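Local coordinates for protein minor fimbrium tip subunit Mfa3 (Porphyromonas gingivalis ATCC 33277, PDB 5NF4) that forms part of the tip of the minor fimbriae, filamentous pili that mediate biofilm formation and adhesion to host cells and other oral bacteria, at residues Ile293-Glu296 against Gly297-Gly301; Leu305-Lys309 against Gly310-Asp314; Lys331-Pro334 against Asp335-Glu338. All blocks are in the same frame, centred on the assembly; numbering follows the deposited sequence.

Interaction 1 of 3, residues Ile293-Glu296 against Gly297-Gly301; sequences ITHE and GAIPG
The imidazole of H295 bonds to the backbone of A298, three residues further along, and so closes a turn in the loop between strand 287-291 and helix 304-308. The hydrogen bond is nearly straight: NE2 of H295 lies 2.9 Å from O of A298, with 168° at the hydrogen. The acceptor sits almost exactly in the imidazole plane, at the ring edge, but seen from the carbonyl the donor stands well above the peptide plane, 54° out of it. The ring is brought there by its first torsion, which sets CG opposite the backbone N (chi1 -174°) and carries the imidazole across the turn.

Looser contacts flank the ring. CD of P300 approaches NE2 of H295 obliquely at 3.8 Å, the two side chains coming from opposite directions. CG1 of I299 lies 3.9 Å from CD2 of H295, and O of G297 lies 3.5 Å from CD2 of H295. Beyond the turn, F307 of the helix meets the imidazole edge-to-face and also packs on I299 and P300.

The chain turns at G297, where phi is positive. E296 turns its CB outward, and its OE2 forms a salt bridge with R324. On the other side of H295 in sequence, OG1 of T294 is hydrogen-bonded to O of T319 and to OH of Y326.

Because NE2 donates its hydrogen to a carbonyl, the bond requires a proton on that nitrogen. With A298 O in the ring plane and F307 packed against the imidazole, both the position and the rotation of the ring are restrained in this surface loop.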
loop_
_atom_site.group_PDB
_atom_site.type_symbol
_atom_site.label_atom_id
_atom_site.label_comp_id
_atom_site.label_asym_id
_atom_site.label_seq_id
_atom_site.Cartn_x
_atom_site.Cartn_y
_atom_site.Cartn_z
ATOM N N ILE A 293 -13.979 -4.923 -2.564
ATOM C CA ILE A 293 -13.480 -5.919 -3.514
ATOM C C ILE A 293 -12.475 -5.295 -4.454
ATOM O O ILE A 293 -12.400 -4.070 -4.558
ATOM C CB ILE A 293 -14.605 -6.531 -4.344
ATOM C CG1 ILE A 293 -15.157 -5.521 -5.379
ATOM C CG2 ILE A 293 -15.725 -6.967 -3.440
ATOM C CD1 ILE A 293 -16.349 -6.030 -6.174
ATOM N N THR A 294 -11.718 -6.154 -5.132
ATOM C CA THR A 294 -10.895 -5.754 -6.258
ATOM C C THR A 294 -11.508 -6.340 -7.509
ATOM O O THR A 294 -11.486 -7.557 -7.719
ATOM C CB THR A 294 -9.430 -6.240 -6.104
ATOM O OG1 THR A 294 -8.848 -5.623 -4.946
ATOM C CG2 THR A 294 -8.641 -5.891 -7.320
ATOM N N HIS A 295 -12.049 -5.468 -8.353
ATOM C CA HIS A 295 -12.673 -5.893 -9.596
ATOM C C HIS A 295 -12.485 -4.873 -10.687
ATOM O O HIS A 295 -12.881 -3.722 -10.531
ATOM C CB HIS A 295 -14.171 -6.129 -9.367
ATOM C CG HIS A 295 -14.862 -6.704 -10.556
ATOM N ND1 HIS A 295 -14.754 -8.032 -10.907
ATOM C CD2 HIS A 295 -15.653 -6.127 -11.489
ATOM C CE1 HIS A 295 -15.450 -8.246 -12.010
ATOM N NE2 HIS A 295 -16.008 -7.108 -12.379
ATOM N N GLU A 296 -11.827 -5.298 -11.770
ATOM C CA GLU A 296 -11.634 -4.498 -12.973
ATOM C C GLU A 296 -12.792 -4.725 -13.925
ATOM O O GLU A 296 -13.282 -5.845 -14.074
ATOM C CB GLU A 296 -10.327 -4.874 -13.692
ATOM C CG GLU A 296 -9.101 -4.977 -12.803
ATOM C CD GLU A 296 -8.591 -3.628 -12.338
ATOM O OE1 GLU A 296 -8.978 -2.601 -12.941
ATOM O OE2 GLU A 296 -7.797 -3.600 -11.369
ATOM N N GLY A 297 -13.213 -3.666 -14.595
ATOM C CA GLY A 297 -14.198 -3.811 -15.649
ATOM C C GLY A 297 -15.598 -3.893 -15.104
ATOM O O GLY A 297 -15.836 -3.613 -13.938
ATOM N N ALA A 298 -16.529 -4.293 -15.956
ATOM C CA ALA A 298 -17.939 -4.250 -15.602
ATOM C C ALA A 298 -18.290 -5.264 -14.529
ATOM O O ALA A 298 -17.799 -6.393 -14.529
ATOM C CB ALA A 298 -18.790 -4.482 -16.824
ATOM N N ILE A 299 -19.174 -4.857 -13.630
ATOM C CA ILE A 299 -19.624 -5.726 -12.560
ATOM C C ILE A 299 -20.691 -6.688 -13.073
ATOM O O ILE A 299 -21.645 -6.266 -13.722
ATOM C CB ILE A 299 -20.161 -4.904 -11.387
ATOM C CG1 ILE A 299 -18.986 -4.304 -10.617
ATOM C CG2 ILE A 299 -21.025 -5.763 -10.466
ATOM C CD1 ILE A 299 -19.239 -2.921 -10.140
ATOM N N PRO A 300 -20.533 -7.991 -12.787
ATOM C CA PRO A 300 -21.584 -8.947 -13.149
ATOM C C PRO A 300 -22.929 -8.524 -12.593
ATOM O O PRO A 300 -23.067 -8.401 -11.380
ATOM C CB PRO A 300 -21.114 -10.259 -12.495
ATOM C CG PRO A 300 -19.687 -10.096 -12.291
ATOM C CD PRO A 300 -19.450 -8.643 -12.030
ATOM N N GLY A 301 -23.911 -8.303 -13.462
ATOM C CA GLY A 301 -25.235 -7.917 -13.009
ATOM C C GLY A 301 -25.392 -6.412 -12.889
ATOM O O GLY A 301 -26.496 -5.932 -12.689
#

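Interaction 2 of 3, residues Leu305-Lys309 against Gly310-Asp314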
loop_
_atom_site.group_PDB
_atom_site.type_symbol
_atom_site.label_atom_id
_atom_site.label_comp_id
_atom_site.label_asym_id
_atom_site.label_seq_id
_atom_site.Cartn_x
_atom_site.Cartn_y
_atom_site.Cartn_z
ATOM N N LEU A 305 -23.575 -4.006 -5.103
ATOM C CA LEU A 305 -23.787 -4.610 -3.789
ATOM C C LEU A 305 -24.081 -6.113 -3.819
ATOM O O LEU A 305 -23.499 -6.854 -3.029
ATOM C CB LEU A 305 -24.893 -3.878 -3.038
ATOM C CG LEU A 305 -24.373 -2.618 -2.344
ATOM C CD1 LEU A 305 -25.581 -1.805 -1.850
ATOM C CD2 LEU A 305 -23.411 -2.931 -1.184
ATOM N N PRO A 306 -24.956 -6.569 -4.730
ATOM C CA PRO A 306 -25.238 -8.006 -4.783
ATOM C C PRO A 306 -24.005 -8.821 -5.153
ATOM O O PRO A 306 -23.807 -9.903 -4.623
ATOM C CB PRO A 306 -26.321 -8.117 -5.860
ATOM C CG PRO A 306 -26.937 -6.753 -5.934
ATOM C CD PRO A 306 -25.864 -5.788 -5.593
ATOM N N PHE A 307 -23.176 -8.295 -6.041
ATOM C CA PHE A 307 -21.945 -8.969 -6.429
ATOM C C PHE A 307 -21.007 -9.036 -5.228
ATOM O O PHE A 307 -20.512 -10.100 -4.830
ATOM C CB PHE A 307 -21.293 -8.212 -7.584
ATOM C CG PHE A 307 -19.984 -8.781 -8.039
ATOM C CD1 PHE A 307 -19.893 -10.101 -8.418
ATOM C CD2 PHE A 307 -18.861 -7.986 -8.140
ATOM C CE1 PHE A 307 -18.686 -10.624 -8.855
ATOM C CE2 PHE A 307 -17.686 -8.502 -8.593
ATOM C CZ PHE A 307 -17.598 -9.819 -8.945
ATOM N N ALA A 308 -20.780 -7.876 -4.634
ATOM C CA ALA A 308 -19.868 -7.752 -3.503
ATOM C C ALA A 308 -20.326 -8.573 -2.312
ATOM O O ALA A 308 -19.507 -9.065 -1.532
ATOM C CB ALA A 308 -19.723 -6.300 -3.102
ATOM N N LYS A 309 -21.638 -8.700 -2.147
ATOM C CA LYS A 309 -22.160 -9.478 -1.037
ATOM C C LYS A 309 -22.244 -10.983 -1.309
ATOM O O LYS A 309 -22.822 -11.730 -0.518
ATOM C CB LYS A 309 -23.536 -8.915 -0.635
ATOM C CG LYS A 309 -23.395 -7.598 0.087
ATOM C CD LYS A 309 -24.734 -7.148 0.703
ATOM C CE LYS A 309 -24.516 -6.294 1.948
ATOM N NZ LYS A 309 -25.769 -6.097 2.728
ATOM N N GLY A 310 -21.638 -11.431 -2.409
ATOM C CA GLY A 310 -21.585 -12.851 -2.736
ATOM C C GLY A 310 -22.910 -13.515 -3.092
ATOM O O GLY A 310 -23.056 -14.728 -2.920
ATOM N N LEU A 311 -23.882 -12.739 -3.587
ATOM C CA LEU A 311 -25.207 -13.262 -3.888
ATOM C C LEU A 311 -25.315 -13.820 -5.308
ATOM O O LEU A 311 -26.309 -14.430 -5.642
ATOM C CB LEU A 311 -26.273 -12.172 -3.676
ATOM C CG LEU A 311 -26.206 -11.521 -2.293
ATOM C CD1 LEU A 311 -27.256 -10.392 -2.163
ATOM C CD2 LEU A 311 -26.398 -12.547 -1.189
ATOM N N LEU A 312 -24.274 -13.638 -6.130
ATOM C CA LEU A 312 -24.336 -14.089 -7.527
ATOM C C LEU A 312 -23.448 -15.318 -7.730
ATOM O O LEU A 312 -22.637 -15.639 -6.886
ATOM C CB LEU A 312 -23.916 -12.962 -8.476
ATOM C CG LEU A 312 -24.528 -11.581 -8.210
ATOM C CD1 LEU A 312 -23.922 -10.528 -9.128
ATOM C CD2 LEU A 312 -26.026 -11.595 -8.364
ATOM N N ALA A 313 -23.653 -16.016 -8.841
ATOM C CA ALA A 313 -22.836 -17.184 -9.175
ATOM C C ALA A 313 -21.358 -16.831 -9.240
ATOM O O ALA A 313 -20.507 -17.584 -8.746
ATOM C CB ALA A 313 -23.296 -17.765 -10.495
ATOM N N ASP A 314 -21.051 -15.696 -9.860
ATOM C CA ASP A 314 -19.674 -15.200 -9.903
ATOM C C ASP A 314 -19.370 -14.510 -8.587
ATOM O O ASP A 314 -20.144 -13.641 -8.185
ATOM C CB ASP A 314 -19.463 -14.191 -11.030
ATOM C CG ASP A 314 -19.687 -14.764 -12.396
ATOM O OD1 ASP A 314 -19.724 -16.006 -12.562
ATOM O OD2 ASP A 314 -19.822 -13.937 -13.316
HETATM O O HOH W 1 -21.476 -12.501 -5.825
#
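Helix 304-308 ends against G310 and L311 in a Schellman motif, with G310, at positive phi (67°), as its C-prime residue. Two backbone hydrogen bonds define it. N of L311 reaches back to O of P306 at 3.0 Å, almost in line with the carbonyl, whereas N of G310 bonds to O of F307 at the same length but from above the peptide plane, 58° out of it.

Apolar contacts follow the chain as it folds back. L312 crosses F307 at about a right angle, its CD1 resting 3.8 Å from F307 CB, while its other methyl, CD2, approaches CB of P306. L311 lies over the helix end too, with CB 3.5 Å from O of P306. F307 has CG opposite its backbone N (chi1 178°), which carries the ring off the helix, where it also touches I293 and P316; its CE1 edge meets O of D314 near the ring plane.

Further polar links tie down the segment after the helix: NZ of K315 bonds to O of both G310 and L312, and OH of Y318 to O of A308. A water joins the two segments, donating to O of F307 and to O of D314 and accepting from N of L312 at 3.0 Å.

Interaction 3 of 3, residues Lys331-Pro334 against Asp335-Glu338; sequences KTLP and DKIE
E338 reaches from its strand past K331 of the facing strand and over L333 just beyond it. Its CB lies 4.2 Å from CB of K331, side by side on the same face of the sheet. CG, placed opposite the carbonyl carbon by chi1 of -57°, comes close to CD1 of L333, and an extended chain carries the carboxylate onward, with CD 4.1 Å from that methyl. There the two oxygens part. OE1 of E338 lies 3.5 Å from CD of K331, but K331 NZ stays 4.1 Å away, beyond a salt bridge. OE2 lies over L333 CD1 and is bound from its anti side by NZ of K336 at 3.2 Å, a salt bridge within the returning arm.

This arm belongs to the beta hairpin of strands 324-332 and 337-345. K331 and E338 form an antiparallel hydrogen-bonded pair, N to O in both directions at 3.0 Å, and T332 with I337 the next, non-hydrogen-bonded one. Nearer the turn, N of L333 donates to O of K336 at 2.9 Å.

I337, on the face opposite to E338, directs its side chain onto Y288 and V290 of strand 287-291. CA of I337 makes a CH...O contact with O of K331. At its other edge strand 324-332 pairs with strand 180-205, K331 packing on V204 and E205, T332 backbone-bonded to E205. L333 also touches E205.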
loop_
_atom_site.group_PDB
_atom_site.type_symbol
_atom_site.label_atom_id
_atom_site.label_comp_id
_atom_site.label_asym_id
_atom_site.label_seq_id
_atom_site.Cartn_x
_atom_site.Cartn_y
_atom_site.Cartn_z
ATOM N N LYS A 331 -25.105 7.016 -2.690
ATOM C CA LYS A 331 -26.341 7.789 -2.517
ATOM C C LYS A 331 -27.078 7.223 -1.316
ATOM O O LYS A 331 -27.385 6.035 -1.289
ATOM C CB LYS A 331 -27.245 7.720 -3.752
ATOM C CG LYS A 331 -26.661 8.323 -5.011
ATOM C CD LYS A 331 -27.622 8.179 -6.185
ATOM C CE LYS A 331 -27.018 8.693 -7.496
ATOM N NZ LYS A 331 -28.015 8.644 -8.625
ATOM N N THR A 332 -27.350 8.072 -0.330
ATOM C CA THR A 332 -28.085 7.678 0.871
ATOM C C THR A 332 -29.535 8.108 0.754
ATOM O O THR A 332 -29.865 9.291 0.855
ATOM C CB THR A 332 -27.474 8.290 2.128
ATOM O OG1 THR A 332 -26.056 8.141 2.076
ATOM C CG2 THR A 332 -28.002 7.606 3.362
ATOM N N LEU A 333 -30.398 7.135 0.506
ATOM C CA LEU A 333 -31.815 7.398 0.374
ATOM C C LEU A 333 -32.477 6.958 1.668
ATOM O O LEU A 333 -31.817 6.360 2.515
ATOM C CB LEU A 333 -32.364 6.674 -0.854
ATOM C CG LEU A 333 -31.442 6.850 -2.068
ATOM C CD1 LEU A 333 -31.968 6.081 -3.257
ATOM C CD2 LEU A 333 -31.288 8.340 -2.399
ATOM N N PRO A 334 -33.770 7.285 1.841
ATOM C CA PRO A 334 -34.459 7.060 3.115
ATOM C C PRO A 334 -34.342 5.631 3.620
ATOM O O PRO A 334 -34.006 5.422 4.785
ATOM C CB PRO A 334 -35.917 7.402 2.787
ATOM C CG PRO A 334 -35.821 8.390 1.666
ATOM C CD PRO A 334 -34.653 7.915 0.845
ATOM N N ASP A 335 -34.593 4.672 2.734
ATOM C CA ASP A 335 -34.641 3.258 3.101
ATOM C C ASP A 335 -33.527 2.388 2.507
ATOM O O ASP A 335 -33.489 1.186 2.757
ATOM C CB ASP A 335 -35.981 2.684 2.665
ATOM C CG ASP A 335 -36.187 2.787 1.163
ATOM O OD1 ASP A 335 -35.783 3.820 0.573
ATOM O OD2 ASP A 335 -36.737 1.834 0.569
ATOM N N LYS A 336 -32.628 2.971 1.714
ATOM C CA LYS A 336 -31.575 2.191 1.077
ATOM C C LYS A 336 -30.363 3.041 0.713
ATOM O O LYS A 336 -30.391 4.271 0.852
ATOM C CB LYS A 336 -32.102 1.521 -0.193
ATOM C CG LYS A 336 -32.668 2.530 -1.188
ATOM C CD LYS A 336 -32.917 1.933 -2.555
ATOM C CE LYS A 336 -31.616 1.708 -3.301
ATOM N NZ LYS A 336 -31.856 1.556 -4.762
ATOM N N ILE A 337 -29.313 2.368 0.244
ATOM C CA ILE A 337 -28.186 3.052 -0.373
ATOM C C ILE A 337 -27.945 2.510 -1.761
ATOM O O ILE A 337 -28.361 1.399 -2.101
ATOM C CB ILE A 337 -26.897 2.936 0.468
ATOM C CG1 ILE A 337 -26.418 1.478 0.555
ATOM C CG2 ILE A 337 -27.167 3.555 1.844
ATOM C CD1 ILE A 337 -25.002 1.292 1.114
ATOM N N GLU A 338 -27.288 3.329 -2.570
ATOM C CA GLU A 338 -26.841 2.913 -3.882
ATOM C C GLU A 338 -25.354 3.111 -3.867
ATOM O O GLU A 338 -24.873 4.080 -3.293
ATOM C CB GLU A 338 -27.511 3.729 -4.983
ATOM C CG GLU A 338 -29.016 3.670 -4.944
ATOM C CD GLU A 338 -29.624 4.352 -6.141
ATOM O OE1 GLU A 338 -28.877 5.019 -6.884
ATOM O OE2 GLU A 338 -30.834 4.199 -6.349
#

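How the interactions relate
Interactions 1 and 2 adjoin in space as well as in sequence, their centres about 10 Å apart. P300 links them: its O lies 3.2 Å from CD1 of L312, and its CG 3.6 Å from CE1 of F307, whose CE2 is 3.7 Å from CD1 of I293. The loop thus packs on the helix end, largely through the phenyl ring of F307. Interaction 3 is more remote. Its centre is about 19 Å from that of interaction 2, which it touches through L305 CD1 and I337 CG1 at 4.2 Å; from interaction 1 it is separated by about 11 Å between nearest atoms.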